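Local atomic coordinates of 6-phospho-beta-d glycosidase (Streptococcus pyogenes, PDB entry 5FOO), a protein that probably hydrolyses 6-phospho-beta-glucosides, and has beta-glucosidase activity, as a glycosidase of glycoside hydrolase family 1. Residues A[137-142]-A[200-205]; A[80-85]-A[146-151]; A[264-269]-A[273-278]; A[191-196]-A[249-254]. The protein carries 1 engineered substitution. One frame throughout, in Å; residues are numbered along the deposited sequence.

Interaction 1: residues A[137-142]-A[200-205]; sequences HVVDLF and TAKVIQ
Lys202 reaches across from helix 186-208 and sets its ammonium against the carboxylate of Asp140 on helix 136-153, a salt bridge in which NZ of Lys202 lies 2.7 Å from OD1 of Asp140. The nitrogen meets that oxygen nearly in line with its C-O bond, and the other carboxylate oxygen, OD2, lies farther from it. Lys202 starts toward the other helix, while Asp140 starts away from it; with chi1 at -76° the aspartate folds its carboxylate back beside its own backbone N, which brings OD1 within bonding distance of the lysine. Lysine suits the place because its chain serves two purposes: the bend at chi3 (96°) carries the charge outward to Asp140, while CD passes 4.3 Å from CG1 of Val139.

Deeper between the helices, Val203 meets Phe142. The methyl CG2 of Val203 approaches the CE2 and CD2 side of the Phe142 ring, 3.7 Å from CE2, and the two side chains cross at about a right angle. A branched residue offers a short, stiff methyl here, and a ring is long enough to span the gap from a CB that does not itself point across. Phe142 also meets the rings of Trp133, Trp79 and His163, whereas Val203 rests on Ser146 and Phe150, one and two turns farther along helix 136-153.

The two short segments run at 32° to each other, with axes 9.8 Å apart. Their chemistry is graded: valine and phenylalanine fill the buried side by shape, while the ion pair lies toward the solvent, where water can probably share in solvating the charges.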
loop_
_atom_site.group_PDB
_atom_site.type_symbol
_atom_site.label_atom_id
_atom_site.label_comp_id
_atom_site.label_asym_id
_atom_site.label_seq_id
_atom_site.Cartn_x
_atom_site.Cartn_y
_atom_site.Cartn_z
ATOM N N HIS A 137 21.555 -4.090 8.250
ATOM C CA HIS A 137 21.833 -2.886 9.046
ATOM C C HIS A 137 20.772 -1.810 8.771
ATOM O O HIS A 137 20.245 -1.214 9.686
ATOM C CB HIS A 137 23.229 -2.342 8.777
ATOM C CG HIS A 137 23.508 -1.052 9.481
ATOM N ND1 HIS A 137 23.523 -0.945 10.853
ATOM C CD2 HIS A 137 23.791 0.175 9.002
ATOM C CE1 HIS A 137 23.824 0.294 11.188
ATOM N NE2 HIS A 137 23.979 0.994 10.079
ATOM N N VAL A 138 20.447 -1.603 7.509
ATOM C CA VAL A 138 19.337 -0.735 7.136
ATOM C C VAL A 138 18.006 -1.106 7.811
ATOM O O VAL A 138 17.238 -0.194 8.232
ATOM C CB VAL A 138 19.165 -0.642 5.617
ATOM C CG1 VAL A 138 17.787 -0.060 5.230
ATOM C CG2 VAL A 138 20.323 0.168 5.032
ATOM N N VAL A 139 17.725 -2.398 7.870
ATOM C CA VAL A 139 16.557 -2.900 8.593
ATOM C C VAL A 139 16.588 -2.447 10.027
ATOM O O VAL A 139 15.574 -2.024 10.571
ATOM C CB VAL A 139 16.481 -4.410 8.567
ATOM C CG1 VAL A 139 15.532 -4.948 9.648
ATOM C CG2 VAL A 139 15.991 -4.824 7.183
ATOM N N ASP A 140 17.750 -2.522 10.649
ATOM C CA ASP A 140 17.889 -2.025 12.043
ATOM C C ASP A 140 17.660 -0.539 12.138
ATOM O O ASP A 140 17.080 -0.105 13.085
ATOM C CB ASP A 140 19.269 -2.358 12.631
ATOM C CG ASP A 140 19.401 -3.831 13.026
ATOM O OD1 ASP A 140 18.410 -4.501 13.340
ATOM O OD2 ASP A 140 20.519 -4.341 13.032
ATOM N N LEU A 141 18.132 0.253 11.170
ATOM C CA LEU A 141 17.895 1.683 11.199
ATOM C C LEU A 141 16.356 2.012 10.995
ATOM O O LEU A 141 15.815 2.963 11.585
ATOM C CB LEU A 141 18.749 2.378 10.151
ATOM C CG LEU A 141 20.259 2.207 10.235
ATOM C CD1 LEU A 141 20.965 3.013 9.171
ATOM C CD2 LEU A 141 20.781 2.589 11.616
ATOM N N PHE A 142 15.680 1.205 10.184
ATOM C CA PHE A 142 14.227 1.321 10.024
ATOM C C PHE A 142 13.508 1.092 11.373
ATOM O O PHE A 142 12.589 1.823 11.745
ATOM C CB PHE A 142 13.747 0.364 8.917
ATOM C CG PHE A 142 12.271 0.328 8.696
ATOM C CD1 PHE A 142 11.600 1.434 8.256
ATOM C CD2 PHE A 142 11.585 -0.859 8.831
ATOM C CE1 PHE A 142 10.274 1.389 8.016
ATOM C CE2 PHE A 142 10.238 -0.895 8.613
ATOM C CZ PHE A 142 9.587 0.226 8.218
ATOM N N THR A 200 9.353 -6.247 9.264
ATOM C CA THR A 200 7.980 -6.253 9.760
ATOM C C THR A 200 7.939 -6.802 11.211
ATOM O O THR A 200 7.374 -6.169 12.120
ATOM C CB THR A 200 7.063 -7.066 8.876
ATOM O OG1 THR A 200 7.101 -6.585 7.518
ATOM C CG2 THR A 200 5.595 -6.958 9.354
ATOM N N ALA A 201 8.593 -7.940 11.408
ATOM C CA ALA A 201 8.618 -8.614 12.708
ATOM C C ALA A 201 9.413 -7.837 13.757
ATOM O O ALA A 201 8.971 -7.737 14.897
ATOM C CB ALA A 201 9.175 -10.018 12.557
ATOM N N LYS A 202 10.535 -7.231 13.370
ATOM C CA LYS A 202 11.275 -6.384 14.246
ATOM C C LYS A 202 10.572 -5.086 14.650
ATOM O O LYS A 202 10.709 -4.627 15.793
ATOM C CB LYS A 202 12.659 -6.084 13.682
ATOM C CG LYS A 202 13.514 -7.330 13.626
ATOM C CD LYS A 202 14.976 -7.012 13.351
ATOM C CE LYS A 202 15.677 -6.965 14.687
ATOM N NZ LYS A 202 17.082 -6.571 14.519
ATOM N N VAL A 203 9.813 -4.494 13.737
ATOM C CA VAL A 203 9.070 -3.289 14.063
ATOM C C VAL A 203 7.933 -3.659 15.021
ATOM O O VAL A 203 7.649 -2.920 15.995
ATOM C CB VAL A 203 8.563 -2.531 12.804
ATOM C CG1 VAL A 203 7.624 -1.421 13.215
ATOM C CG2 VAL A 203 9.799 -1.918 12.123
ATOM N N ILE A 204 7.299 -4.777 14.745
ATOM C CA ILE A 204 6.259 -5.294 15.636
ATOM C C ILE A 204 6.796 -5.568 17.017
ATOM O O ILE A 204 6.175 -5.167 17.988
ATOM C CB ILE A 204 5.551 -6.521 15.039
ATOM C CG1 ILE A 204 4.692 -6.080 13.833
ATOM C CG2 ILE A 204 4.713 -7.241 16.089
ATOM C CD1 ILE A 204 4.162 -7.272 13.011
ATOM N N GLN A 205 7.977 -6.165 17.117
ATOM C CA GLN A 205 8.577 -6.372 18.415
ATOM C C GLN A 205 8.747 -5.017 19.089
ATOM O O GLN A 205 8.433 -4.892 20.272
ATOM C CB GLN A 205 9.910 -7.093 18.334
ATOM C CG GLN A 205 10.634 -7.410 19.665
ATOM C CD GLN A 205 11.940 -8.123 19.402
ATOM O OE1 GLN A 205 12.143 -9.260 19.826
ATOM N NE2 GLN A 205 12.781 -7.511 18.599
#

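Interaction 2: residues A[80-85]-A[146-151]; sequences TRLIDD and SKVCFE
Leu82 pushes one methyl, CD2, between two neighbours on helix 136-153: it lies 3.5 Å from SG of Cys149 and 4.0 Å from CG1 of Val148. The other methyl of Val148, CG2, is taken up by Ile83, whose CD1 stands 4.0 Å away. Val148 is thus the shared partner, with each arm of its fork serving a different residue of 80-85. The side chains of Leu82 and Val148 lie alongside each other, pointing opposite ways, whereas Ile83 comes at the valine on a slant.

Torsions set these approaches. Leu82 holds CG opposite its backbone N (chi1 -173°), which extends the isopropyl end toward the helix. Ile83 does not start toward it, but a twice-bent chain, with chi2 at -57°, brings CD1 round to Val148. Cysteine suits its place because its small, polarisable sulfur admits a leucine methyl closely, and the contact is wholly buried and apolar.

Farther out, Phe145 of helix 136-153 packs against both Leu82 and Ile83, and Phe153 adds to the cover of Leu82. On the other flank, the neighbouring Arg81 turns to Glu20 in a salt bridge and to Tyr98 in a cation-pi contact.

Ile83 is where the chain leaves helical geometry after the short helix 79-82. The connection that follows strand 72-76 thereby packs on outer helix 136-153, which comes after the next strand, 112-116, of the (beta/alpha)8 (TIM) barrel.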
loop_
_atom_site.group_PDB
_atom_site.type_symbol
_atom_site.label_atom_id
_atom_site.label_comp_id
_atom_site.label_asym_id
_atom_site.label_seq_id
_atom_site.Cartn_x
_atom_site.Cartn_y
_atom_site.Cartn_z
ATOM N N THR A 80 12.412 9.976 5.632
ATOM C CA THR A 80 13.198 11.072 5.116
ATOM C C THR A 80 12.789 12.443 5.657
ATOM O O THR A 80 13.569 13.358 5.537
ATOM C CB THR A 80 13.127 11.138 3.569
ATOM O OG1 THR A 80 11.752 11.226 3.119
ATOM C CG2 THR A 80 13.834 9.956 2.971
ATOM N N ARG A 81 11.600 12.575 6.267
ATOM C CA ARG A 81 11.173 13.835 6.953
ATOM C C ARG A 81 11.419 13.784 8.452
ATOM O O ARG A 81 11.844 14.756 9.018
ATOM C CB ARG A 81 9.670 14.106 6.712
ATOM C CG ARG A 81 9.178 15.379 7.348
ATOM C CD ARG A 81 7.749 15.659 7.025
ATOM N NE ARG A 81 7.490 15.904 5.623
ATOM C CZ ARG A 81 7.823 16.984 4.937
ATOM N NH1 ARG A 81 8.458 17.958 5.491
ATOM N NH2 ARG A 81 7.487 17.078 3.621
ATOM N N LEU A 82 11.104 12.667 9.093
ATOM C CA LEU A 82 11.161 12.598 10.577
ATOM C C LEU A 82 12.583 12.519 11.141
ATOM O O LEU A 82 12.848 13.033 12.225
ATOM C CB LEU A 82 10.376 11.420 11.110
ATOM C CG LEU A 82 10.221 11.350 12.648
ATOM C CD1 LEU A 82 9.659 12.679 13.229
ATOM C CD2 LEU A 82 9.301 10.184 12.980
ATOM N N ILE A 83 13.491 11.862 10.419
ATOM C CA ILE A 83 14.795 11.571 10.944
ATOM C C ILE A 83 15.886 12.478 10.408
ATOM O O ILE A 83 15.934 12.799 9.232
ATOM C CB ILE A 83 15.139 10.083 10.723
ATOM C CG1 ILE A 83 14.152 9.172 11.449
ATOM C CG2 ILE A 83 16.581 9.792 11.175
ATOM C CD1 ILE A 83 14.019 9.397 12.969
ATOM N N ASP A 84 16.758 12.914 11.306
ATOM C CA ASP A 84 17.848 13.783 10.972
ATOM C C ASP A 84 19.051 12.874 10.632
ATOM O O ASP A 84 19.403 12.728 9.473
ATOM C CB ASP A 84 18.112 14.747 12.140
ATOM C CG ASP A 84 19.401 15.582 11.964
ATOM O OD1 ASP A 84 20.088 15.548 10.928
ATOM O OD2 ASP A 84 19.761 16.260 12.911
ATOM N N ASP A 85 19.608 12.188 11.630
ATOM C CA ASP A 85 20.783 11.354 11.425
ATOM C C ASP A 85 20.199 9.936 11.428
ATOM O O ASP A 85 19.654 9.489 12.426
ATOM C CB ASP A 85 21.796 11.638 12.564
ATOM C CG ASP A 85 22.959 10.619 12.640
ATOM O OD1 ASP A 85 22.971 9.579 11.956
ATOM O OD2 ASP A 85 23.863 10.869 13.477
ATOM N N SER A 146 11.098 3.501 13.522
ATOM C CA SER A 146 9.758 3.077 13.980
ATOM C C SER A 146 9.588 3.379 15.475
ATOM O O SER A 146 8.511 3.865 15.885
ATOM C CB SER A 146 9.443 1.604 13.646
ATOM O OG SER A 146 10.120 0.704 14.548
ATOM N N LYS A 147 10.644 3.127 16.265
ATOM C CA LYS A 147 10.629 3.453 17.696
ATOM C C LYS A 147 10.423 4.953 17.958
ATOM O O LYS A 147 9.640 5.327 18.840
ATOM C CB LYS A 147 11.927 3.076 18.384
ATOM C CG LYS A 147 12.121 1.667 18.827
ATOM C CD LYS A 147 13.303 1.685 19.829
ATOM C CE LYS A 147 13.554 0.350 20.465
ATOM N NZ LYS A 147 14.426 -0.507 19.607
ATOM N N VAL A 148 11.106 5.823 17.205
ATOM C CA VAL A 148 10.804 7.265 17.323
ATOM C C VAL A 148 9.308 7.483 17.123
ATOM O O VAL A 148 8.683 8.121 17.962
ATOM C CB VAL A 148 11.645 8.160 16.356
ATOM C CG1 VAL A 148 11.232 9.587 16.416
ATOM C CG2 VAL A 148 13.147 8.057 16.669
ATOM N N CYS A 149 8.736 6.941 16.024
ATOM C CA CYS A 149 7.313 7.124 15.715
ATOM C C CYS A 149 6.403 6.665 16.886
ATOM O O CYS A 149 5.544 7.387 17.349
ATOM C CB CYS A 149 6.941 6.371 14.468
ATOM S SG CYS A 149 7.702 7.068 12.958
ATOM N N PHE A 150 6.615 5.456 17.354
ATOM C CA PHE A 150 5.820 4.936 18.476
ATOM C C PHE A 150 5.961 5.810 19.790
ATOM O O PHE A 150 4.949 6.127 20.416
ATOM C CB PHE A 150 6.186 3.513 18.759
ATOM C CG PHE A 150 6.137 2.612 17.552
ATOM C CD1 PHE A 150 5.164 2.766 16.569
ATOM C CD2 PHE A 150 7.032 1.551 17.454
ATOM C CE1 PHE A 150 5.113 1.893 15.480
ATOM C CE2 PHE A 150 6.953 0.663 16.422
ATOM C CZ PHE A 150 5.991 0.832 15.417
ATOM N N GLU A 151 7.177 6.217 20.136
ATOM C CA GLU A 151 7.414 7.067 21.296
ATOM C C GLU A 151 6.774 8.432 21.156
ATOM O O GLU A 151 6.201 8.940 22.100
ATOM C CB GLU A 151 8.913 7.210 21.540
ATOM C CG GLU A 151 9.482 5.880 22.002
ATOM C CD GLU A 151 10.981 5.783 21.966
ATOM O OE1 GLU A 151 11.650 6.776 21.642
ATOM O OE2 GLU A 151 11.493 4.686 22.302
#

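Interaction 3: residues A[264-269]-A[273-278]; sequences ELVAVL and GVLWQS
Leu269 and Trp276 meet on a slant, with the leucine methyl CD1 lying 3.6 Å from CZ3 on the six-membered ring of the indole. Val266, one helical turn earlier, comes to the same ring at about a right angle and sets CG2 3.9 Å from CZ2. The indole holds its CG between its own backbone N and carbonyl carbon (chi1 47°), and this turn brings the benzo end back to helix 263-271. A tryptophan suits the site because its broad ring can meet two turns of helix at once.

Leu269 has further contacts: it crosses Val274 at roughly a right angle, with CD2 3.8 Å from CG2 of Val274, and its CB lies 3.9 Å from CD1 of Leu275. That same CD1 methyl sits over one face of the Trp276 ring, offset toward the rim. Beyond the two segments, Tyr194 of helix 186-208 stacks with the indole.

The backbone makes the reversal possible. Val274 N donates to Leu269 O at 2.9 Å, with an N-H...O angle of 166°. Gly273 takes a positive phi of 73°, a conformation that comes easily without a CB. With two backbone bonds back into the last turn, and the positive phi of Gly273, this is a Schellman motif, the C-terminal cap of an alpha-helix, here followed by apolar residues that fold back over the last turns.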
loop_
_atom_site.group_PDB
_atom_site.type_symbol
_atom_site.label_atom_id
_atom_site.label_comp_id
_atom_site.label_asym_id
_atom_site.label_seq_id
_atom_site.Cartn_x
_atom_site.Cartn_y
_atom_site.Cartn_z
ATOM N N GLU A 264 6.875 -24.722 0.541
ATOM C CA GLU A 264 6.959 -24.997 -0.876
ATOM C C GLU A 264 7.736 -23.904 -1.617
ATOM O O GLU A 264 8.496 -24.216 -2.535
ATOM C CB GLU A 264 5.569 -25.211 -1.477
ATOM C CG GLU A 264 5.615 -25.767 -2.885
ATOM C CD GLU A 264 4.244 -25.913 -3.530
ATOM O OE1 GLU A 264 3.193 -25.763 -2.862
ATOM O OE2 GLU A 264 4.209 -26.196 -4.739
ATOM N N LEU A 265 7.568 -22.640 -1.190
ATOM C CA LEU A 265 8.246 -21.545 -1.821
ATOM C C LEU A 265 9.736 -21.625 -1.540
ATOM O O LEU A 265 10.543 -21.481 -2.442
ATOM C CB LEU A 265 7.655 -20.145 -1.456
ATOM C CG LEU A 265 8.449 -18.938 -1.977
ATOM C CD1 LEU A 265 8.426 -18.912 -3.518
ATOM C CD2 LEU A 265 7.908 -17.634 -1.397
ATOM N N VAL A 266 10.077 -21.777 -0.273
ATOM C CA VAL A 266 11.408 -22.073 0.147
ATOM C C VAL A 266 12.098 -23.180 -0.678
ATOM O O VAL A 266 13.226 -22.975 -1.057
ATOM C CB VAL A 266 11.461 -22.456 1.643
ATOM C CG1 VAL A 266 12.796 -23.066 2.049
ATOM C CG2 VAL A 266 11.276 -21.202 2.488
ATOM N N ALA A 267 11.469 -24.335 -0.894
ATOM C CA ALA A 267 12.084 -25.408 -1.736
ATOM C C ALA A 267 12.335 -24.915 -3.184
ATOM O O ALA A 267 13.394 -25.171 -3.729
ATOM C CB ALA A 267 11.203 -26.669 -1.750
ATOM N N VAL A 268 11.428 -24.134 -3.779
ATOM C CA VAL A 268 11.695 -23.602 -5.113
ATOM C C VAL A 268 12.915 -22.675 -5.125
ATOM O O VAL A 268 13.811 -22.780 -5.994
ATOM C CB VAL A 268 10.450 -22.952 -5.734
ATOM C CG1 VAL A 268 10.761 -22.245 -7.062
ATOM C CG2 VAL A 268 9.326 -23.996 -5.901
ATOM N N LEU A 269 12.955 -21.767 -4.170
ATOM C CA LEU A 269 14.019 -20.753 -4.144
ATOM C C LEU A 269 15.383 -21.420 -3.968
ATOM O O LEU A 269 16.332 -21.022 -4.625
ATOM C CB LEU A 269 13.796 -19.726 -3.012
ATOM C CG LEU A 269 12.563 -18.846 -3.214
ATOM C CD1 LEU A 269 12.415 -18.017 -1.948
ATOM C CD2 LEU A 269 12.676 -17.950 -4.447
ATOM N N GLY A 273 18.705 -21.878 -6.472
ATOM C CA GLY A 273 19.903 -21.160 -6.036
ATOM C C GLY A 273 19.763 -19.723 -5.562
ATOM O O GLY A 273 20.747 -19.014 -5.564
ATOM N N VAL A 274 18.559 -19.267 -5.190
ATOM C CA VAL A 274 18.361 -17.872 -4.848
ATOM C C VAL A 274 17.763 -17.632 -3.466
ATOM O O VAL A 274 17.413 -16.497 -3.143
ATOM C CB VAL A 274 17.502 -17.136 -5.928
ATOM C CG1 VAL A 274 18.267 -17.072 -7.263
ATOM C CG2 VAL A 274 16.126 -17.774 -6.101
ATOM N N LEU A 275 17.681 -18.669 -2.650
ATOM C CA LEU A 275 17.166 -18.546 -1.303
ATOM C C LEU A 275 17.926 -17.478 -0.472
ATOM O O LEU A 275 19.151 -17.358 -0.546
ATOM C CB LEU A 275 17.177 -19.894 -0.583
ATOM C CG LEU A 275 16.512 -19.953 0.816
ATOM C CD1 LEU A 275 14.991 -19.794 0.734
ATOM C CD2 LEU A 275 16.879 -21.250 1.508
ATOM N N TRP A 276 17.147 -16.678 0.262
ATOM C CA TRP A 276 17.652 -15.654 1.164
ATOM C C TRP A 276 18.583 -16.249 2.186
ATOM O O TRP A 276 18.529 -17.426 2.490
ATOM C CB TRP A 276 16.492 -14.914 1.920
ATOM C CG TRP A 276 15.458 -15.847 2.514
ATOM C CD1 TRP A 276 15.622 -16.721 3.556
ATOM C CD2 TRP A 276 14.141 -16.041 2.028
ATOM N NE1 TRP A 276 14.504 -17.467 3.727
ATOM C CE2 TRP A 276 13.540 -17.031 2.854
ATOM C CE3 TRP A 276 13.388 -15.424 1.017
ATOM C CZ2 TRP A 276 12.206 -17.414 2.727
ATOM C CZ3 TRP A 276 12.036 -15.830 0.852
ATOM C CH2 TRP A 276 11.469 -16.817 1.698
ATOM N N GLN A 277 19.425 -15.395 2.710
ATOM C CA GLN A 277 20.198 -15.704 3.907
ATOM C C GLN A 277 19.383 -15.389 5.172
ATOM O O GLN A 277 18.984 -14.235 5.391
ATOM C CB GLN A 277 21.469 -14.837 3.917
ATOM C CG GLN A 277 22.547 -15.344 3.008
ATOM C CD GLN A 277 23.212 -16.602 3.570
ATOM O OE1 GLN A 277 23.730 -16.591 4.702
ATOM N NE2 GLN A 277 23.183 -17.703 2.801
ATOM N N SER A 278 19.212 -16.365 6.055
ATOM C CA SER A 278 18.542 -16.119 7.296
ATOM C C SER A 278 19.380 -16.640 8.454
ATOM O O SER A 278 20.336 -17.323 8.227
ATOM C CB SER A 278 17.203 -16.832 7.225
ATOM O OG SER A 278 17.384 -18.220 7.339
#

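Interaction 4: residues A[191-196]-A[249-254]; sequences QVAYNL and NDLFME
Phe252 crosses from helix 235-258 to helix 186-208, where Ala193 and Leu196 receive its ring. Its CB does not itself point at the other helix, but chi1 of -75° places CG beside the backbone N and the ring then reaches over. Along the ring, CE1 comes first to the backbone O of Ala193, at 3.4 Å, and to CB of Leu196, at 3.9 Å. At the far end CZ lies 4.0 Å from CB of Ala193. One face is covered within its own helix by CD2 of Leu251, 4.0 Å above the ring centre.

The other leucine branch, CD1, crosses the interface to stand 3.9 Å from CB of Ala193. Alanine suits this spot: its single methyl lets both leucine and phenylalanine come close to the helix backbone. Pro166 and Met167 of helix 166-174 and Leu223 of strand 218-224 also touch Phe252.

The segments run at 26° to each other, and 249-254 includes a wider, pi-type turn. The contact packs two outer helices, 186-208 and 235-258, side by side, with Phe252 reaching strand 218-224 of the barrel, as in the (beta/alpha)8 (TIM) barrel of this family.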
loop_
_atom_site.group_PDB
_atom_site.type_symbol
_atom_site.label_atom_id
_atom_site.label_comp_id
_atom_site.label_asym_id
_atom_site.label_seq_id
_atom_site.Cartn_x
_atom_site.Cartn_y
_atom_site.Cartn_z
ATOM N N GLN A 191 16.347 -11.648 -1.415
ATOM C CA GLN A 191 16.902 -11.281 -0.129
ATOM C C GLN A 191 16.128 -10.034 0.413
ATOM O O GLN A 191 15.780 -10.006 1.587
ATOM C CB GLN A 191 18.437 -11.030 -0.220
ATOM C CG GLN A 191 19.079 -10.703 1.117
ATOM C CD GLN A 191 19.061 -11.870 2.085
ATOM O OE1 GLN A 191 19.542 -12.947 1.745
ATOM N NE2 GLN A 191 18.543 -11.660 3.327
ATOM N N VAL A 192 15.872 -9.053 -0.442
ATOM C CA VAL A 192 15.025 -7.913 -0.084
ATOM C C VAL A 192 13.667 -8.334 0.483
ATOM O O VAL A 192 13.250 -7.760 1.498
ATOM C CB VAL A 192 14.910 -6.910 -1.247
ATOM C CG1 VAL A 192 13.821 -5.858 -1.062
ATOM C CG2 VAL A 192 16.248 -6.152 -1.388
ATOM N N ALA A 193 13.007 -9.328 -0.139
ATOM C CA ALA A 193 11.752 -9.836 0.357
ATOM C C ALA A 193 11.891 -10.408 1.779
ATOM O O ALA A 193 11.101 -10.068 2.657
ATOM C CB ALA A 193 11.196 -10.869 -0.580
ATOM N N TYR A 194 12.915 -11.240 2.010
ATOM C CA TYR A 194 13.156 -11.723 3.375
ATOM C C TYR A 194 13.406 -10.541 4.339
ATOM O O TYR A 194 12.877 -10.519 5.463
ATOM C CB TYR A 194 14.326 -12.695 3.424
ATOM C CG TYR A 194 14.777 -13.077 4.806
ATOM C CD1 TYR A 194 15.679 -12.332 5.474
ATOM C CD2 TYR A 194 14.272 -14.221 5.418
ATOM C CE1 TYR A 194 16.087 -12.687 6.765
ATOM C CE2 TYR A 194 14.663 -14.605 6.691
ATOM C CZ TYR A 194 15.552 -13.823 7.373
ATOM O OH TYR A 194 15.895 -14.214 8.594
ATOM N N ASN A 195 14.179 -9.545 3.883
ATOM C CA ASN A 195 14.580 -8.466 4.761
ATOM C C ASN A 195 13.369 -7.590 5.124
ATOM O O ASN A 195 13.245 -7.144 6.264
ATOM C CB ASN A 195 15.710 -7.630 4.168
ATOM C CG ASN A 195 17.062 -8.345 4.181
ATOM O OD1 ASN A 195 17.241 -9.450 4.740
ATOM N ND2 ASN A 195 18.027 -7.707 3.552
ATOM N N LEU A 196 12.446 -7.399 4.179
ATOM C CA LEU A 196 11.189 -6.660 4.458
ATOM C C LEU A 196 10.271 -7.357 5.466
ATOM O O LEU A 196 9.672 -6.710 6.368
ATOM C CB LEU A 196 10.473 -6.361 3.155
ATOM C CG LEU A 196 11.186 -5.295 2.341
ATOM C CD1 LEU A 196 10.622 -5.328 0.934
ATOM C CD2 LEU A 196 10.991 -3.913 2.915
ATOM N N ASN A 249 1.528 -13.657 -3.037
ATOM C CA ASN A 249 0.632 -13.599 -1.884
ATOM C C ASN A 249 1.229 -14.276 -0.646
ATOM O O ASN A 249 1.395 -13.607 0.393
ATOM C CB ASN A 249 -0.743 -14.161 -2.234
ATOM C CG ASN A 249 -1.416 -13.336 -3.325
ATOM O OD1 ASN A 249 -1.027 -12.200 -3.571
ATOM N ND2 ASN A 249 -2.404 -13.871 -3.941
ATOM N N ASP A 250 1.562 -15.561 -0.767
ATOM C CA ASP A 250 1.895 -16.368 0.403
ATOM C C ASP A 250 3.119 -15.949 1.165
ATOM O O ASP A 250 3.101 -16.021 2.402
ATOM C CB ASP A 250 2.018 -17.812 0.066
ATOM C CG ASP A 250 0.746 -18.418 -0.407
ATOM O OD1 ASP A 250 -0.274 -17.717 -0.637
ATOM O OD2 ASP A 250 0.789 -19.617 -0.620
ATOM N N LEU A 251 4.179 -15.516 0.467
ATOM C CA LEU A 251 5.452 -15.181 1.123
ATOM C C LEU A 251 5.132 -14.191 2.276
ATOM O O LEU A 251 5.389 -14.456 3.427
ATOM C CB LEU A 251 6.430 -14.551 0.115
ATOM C CG LEU A 251 7.885 -14.373 0.549
ATOM C CD1 LEU A 251 8.778 -13.900 -0.617
ATOM C CD2 LEU A 251 8.029 -13.372 1.673
ATOM N N PHE A 252 4.563 -13.049 1.949
ATOM C CA PHE A 252 4.379 -12.034 2.980
ATOM C C PHE A 252 3.182 -12.345 3.924
ATOM O O PHE A 252 3.240 -11.963 5.100
ATOM C CB PHE A 252 4.282 -10.625 2.397
ATOM C CG PHE A 252 5.605 -10.054 1.928
ATOM C CD1 PHE A 252 6.594 -9.711 2.820
ATOM C CD2 PHE A 252 5.855 -9.858 0.558
ATOM C CE1 PHE A 252 7.820 -9.170 2.395
ATOM C CE2 PHE A 252 7.093 -9.365 0.113
ATOM C CZ PHE A 252 8.070 -8.999 1.035
ATOM N N MET A 253 2.118 -12.968 3.416
ATOM C CA MET A 253 0.963 -13.329 4.250
ATOM C C MET A 253 1.304 -14.363 5.307
ATOM O O MET A 253 0.957 -14.180 6.450
ATOM C CB MET A 253 -0.213 -13.825 3.453
ATOM C CG MET A 253 -0.977 -12.728 2.735
ATOM S SD MET A 253 -1.934 -11.659 3.834
ATOM C CE MET A 253 -3.161 -12.828 4.413
ATOM N N GLU A 254 2.023 -15.414 4.912
ATOM C CA GLU A 254 2.415 -16.472 5.813
ATOM C C GLU A 254 3.321 -15.904 6.859
ATOM O O GLU A 254 3.155 -16.222 8.011
ATOM C CB GLU A 254 3.053 -17.675 5.105
ATOM C CG GLU A 254 2.093 -18.513 4.278
ATOM C CD GLU A 254 0.959 -19.088 5.107
ATOM O OE1 GLU A 254 1.192 -19.451 6.280
ATOM O OE2 GLU A 254 -0.158 -19.173 4.565
#

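Overall arrangement
From the N terminus, 80-85 follows barrel strand 72-76 and meets helix 136-153, where interaction 2 closes a loop of 60 residues. Before that loop ends, 137-142 has opened interaction 1, so the two cross, share helix 136-153 and touch each other. Interaction 4 begins at 191-196, ahead of 200-205 on helix 186-208, and thus crosses interaction 1 before closing at helix 235-258. Interaction 3 comes last, a local reversal after helix 263-271, and reaches interaction 4 through Gln277 N and Gln191 OE1. Together they tie outer helices and the connections beside them into a continuous belt along part of the barrel.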